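PDB 2PH0: heme utilization cystosolic carrier protein HutX from Pectobacterium carotovorum, which probably binds heme in the cytosol and carries it onward during heme utilization. Local coordinates for residues B[109-114]-B[120-125]. Residues are numbered along the deposited sequence; the frame is centred on the assembly and turned at random.
Sequences AFIERK and TASVVF
Ala109 and Val124 exchange two backbone hydrogen bonds, and Ile111 and Ser122 repeat the pattern, with Ile111 N to Ser122 O at 2.9 Å and nearly straight (173° at the hydrogen). Arg113 and Thr120 form the third hydrogen-bonded pair, but here the bonds bend, and the carbonyl of Arg113 takes a second donor: Thr120 OG1 lies 2.7 Å from Arg113 O, above the carbonyl plane, while Thr120 N comes from the opposite face. A chi1 of 74°, which sets OG1 between its own backbone N and carbonyl carbon, brings the hydroxyl over that oxygen. Phe110-Val123 and Glu112-Ala121 are the intervening non-hydrogen-bonded pairs, the alternation that defines antiparallel pairing; around them CA-H...O contacts such as Ala121 CA to Ile111 O (3.2 Å) add weaker links.

The two segments are arms of a beta hairpin inside the six-stranded antiparallel sheet of this ChuX/HutX fold, where 107-115 is flanked by 40-44 and 118-126 by 132-137.

Apolar contacts divide between the faces. Beneath helix 148-160, Phe110 CE2 lies 3.7 Å from Val123 CG2, the two side chains running side by side. Val123 CG1 sits over the ring's rim; Phe154 meets the ring edge-to-face. On the other face Ile111 CD1 touches Val124 CG2 (3.9 Å).

There too, one water links backbone Ile111 O with Thr120 OG1 and Ser122 OG, and another bridges Thr120 OG1 to Arg113 NH1, whereas Arg113 NH2 bonds to Pro13 O and Gly15 O.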
loop_
_atom_site.group_PDB
_atom_site.type_symbol
_atom_site.label_atom_id
_atom_site.label_comp_id
_atom_site.label_asym_id
_atom_site.label_seq_id
_atom_site.Cartn_x
_atom_site.Cartn_y
_atom_site.Cartn_z
ATOM N N ALA B 109 -8.259 12.347 8.871
ATOM C CA ALA B 109 -7.589 13.502 9.459
ATOM C C ALA B 109 -6.904 14.359 8.412
ATOM O O ALA B 109 -6.276 13.846 7.477
ATOM C CB ALA B 109 -6.556 13.042 10.503
ATOM N N PHE B 110 -7.042 15.674 8.575
ATOM C CA PHE B 110 -6.405 16.646 7.701
ATOM C C PHE B 110 -5.305 17.240 8.583
ATOM O O PHE B 110 -5.576 17.937 9.560
ATOM C CB PHE B 110 -7.410 17.716 7.264
ATOM C CG PHE B 110 -8.432 17.218 6.275
ATOM C CD1 PHE B 110 -9.512 16.442 6.689
ATOM C CD2 PHE B 110 -8.306 17.520 4.925
ATOM C CE1 PHE B 110 -10.453 15.975 5.758
ATOM C CE2 PHE B 110 -9.238 17.058 3.991
ATOM C CZ PHE B 110 -10.312 16.285 4.413
ATOM N N ILE B 111 -4.060 16.938 8.236
ATOM C CA ILE B 111 -2.918 17.360 9.033
ATOM C C ILE B 111 -1.997 18.327 8.320
ATOM O O ILE B 111 -1.565 18.069 7.202
ATOM C CB ILE B 111 -2.076 16.127 9.434
ATOM C CG1 ILE B 111 -2.972 15.074 10.089
ATOM C CG2 ILE B 111 -0.950 16.534 10.366
ATOM C CD1 ILE B 111 -2.264 13.769 10.384
ATOM N N GLU B 112 -1.693 19.442 8.978
ATOM C CA GLU B 112 -0.769 20.417 8.423
ATOM C C GLU B 112 0.343 20.532 9.463
ATOM O O GLU B 112 0.135 21.085 10.539
ATOM C CB GLU B 112 -1.463 21.763 8.204
ATOM C CG GLU B 112 -2.493 21.731 7.080
ATOM C CD GLU B 112 -3.164 23.079 6.826
ATOM O OE1 GLU B 112 -4.007 23.505 7.646
ATOM O OE2 GLU B 112 -2.847 23.712 5.802
ATOM N N ARG B 113 1.505 19.974 9.154
ATOM C CA ARG B 113 2.628 20.007 10.089
ATOM C C ARG B 113 3.956 19.962 9.345
ATOM O O ARG B 113 4.001 19.686 8.151
ATOM C CB ARG B 113 2.543 18.810 11.046
ATOM C CG ARG B 113 2.612 17.459 10.338
ATOM C CD ARG B 113 2.438 16.303 11.312
ATOM N NE ARG B 113 3.593 16.128 12.187
ATOM C CZ ARG B 113 4.636 15.353 11.908
ATOM N NH1 ARG B 113 4.677 14.668 10.772
ATOM N NH2 ARG B 113 5.638 15.264 12.768
ATOM N N LYS B 114 5.043 20.242 10.050
ATOM C CA LYS B 114 6.346 20.194 9.410
ATOM C C LYS B 114 6.958 18.805 9.502
ATOM O O LYS B 114 6.749 18.085 10.472
ATOM C CB LYS B 114 7.298 21.208 10.046
ATOM C CG LYS B 114 7.092 22.634 9.580
ATOM C CD LYS B 114 8.163 23.550 10.147
ATOM C CE LYS B 114 8.136 24.900 9.463
ATOM N NZ LYS B 114 8.358 24.748 7.996
ATOM N N THR B 120 4.089 20.407 5.416
ATOM C CA THR B 120 3.435 19.304 4.728
ATOM C C THR B 120 1.951 19.332 5.051
ATOM O O THR B 120 1.534 19.832 6.096
ATOM C CB THR B 120 4.036 17.930 5.138
ATOM O OG1 THR B 120 3.607 17.578 6.461
ATOM C CG2 THR B 120 5.561 17.992 5.111
ATOM N N ALA B 121 1.151 18.808 4.130
ATOM C CA ALA B 121 -0.288 18.749 4.300
ATOM C C ALA B 121 -0.734 17.383 3.813
ATOM O O ALA B 121 -0.487 17.019 2.661
ATOM C CB ALA B 121 -0.965 19.836 3.480
ATOM N N SER B 122 -1.389 16.634 4.687
ATOM C CA SER B 122 -1.847 15.301 4.323
ATOM C C SER B 122 -3.250 14.962 4.804
ATOM O O SER B 122 -3.771 15.552 5.753
ATOM C CB SER B 122 -0.865 14.250 4.858
ATOM O OG SER B 122 -0.696 14.361 6.271
ATOM N N VAL B 123 -3.869 14.016 4.113
ATOM C CA VAL B 123 -5.185 13.540 4.492
ATOM C C VAL B 123 -4.934 12.079 4.817
ATOM O O VAL B 123 -4.508 11.311 3.950
ATOM C CB VAL B 123 -6.203 13.623 3.350
ATOM C CG1 VAL B 123 -7.547 13.113 3.845
ATOM C CG2 VAL B 123 -6.325 15.054 2.859
ATOM N N VAL B 124 -5.169 11.705 6.066
ATOM C CA VAL B 124 -4.926 10.332 6.501
ATOM C C VAL B 124 -6.223 9.580 6.773
ATOM O O VAL B 124 -7.104 10.079 7.458
ATOM C CB VAL B 124 -4.058 10.322 7.768
ATOM C CG1 VAL B 124 -3.675 8.893 8.125
ATOM C CG2 VAL B 124 -2.792 11.174 7.537
ATOM N N PHE B 125 -6.328 8.371 6.224
ATOM C CA PHE B 125 -7.514 7.530 6.386
ATOM C C PHE B 125 -7.173 6.393 7.342
ATOM O O PHE B 125 -6.233 5.637 7.103
ATOM C CB PHE B 125 -7.948 6.985 5.016
ATOM C CG PHE B 125 -8.293 8.062 4.020
ATOM C CD1 PHE B 125 -9.618 8.295 3.660
ATOM C CD2 PHE B 125 -7.291 8.838 3.436
ATOM C CE1 PHE B 125 -9.940 9.282 2.730
ATOM C CE2 PHE B 125 -7.601 9.826 2.504
ATOM C CZ PHE B 125 -8.931 10.048 2.150
HETATM O O HOH W 1 0.916 16.584 7.220
HETATM O O HOH W 2 3.624 14.828 8.058
#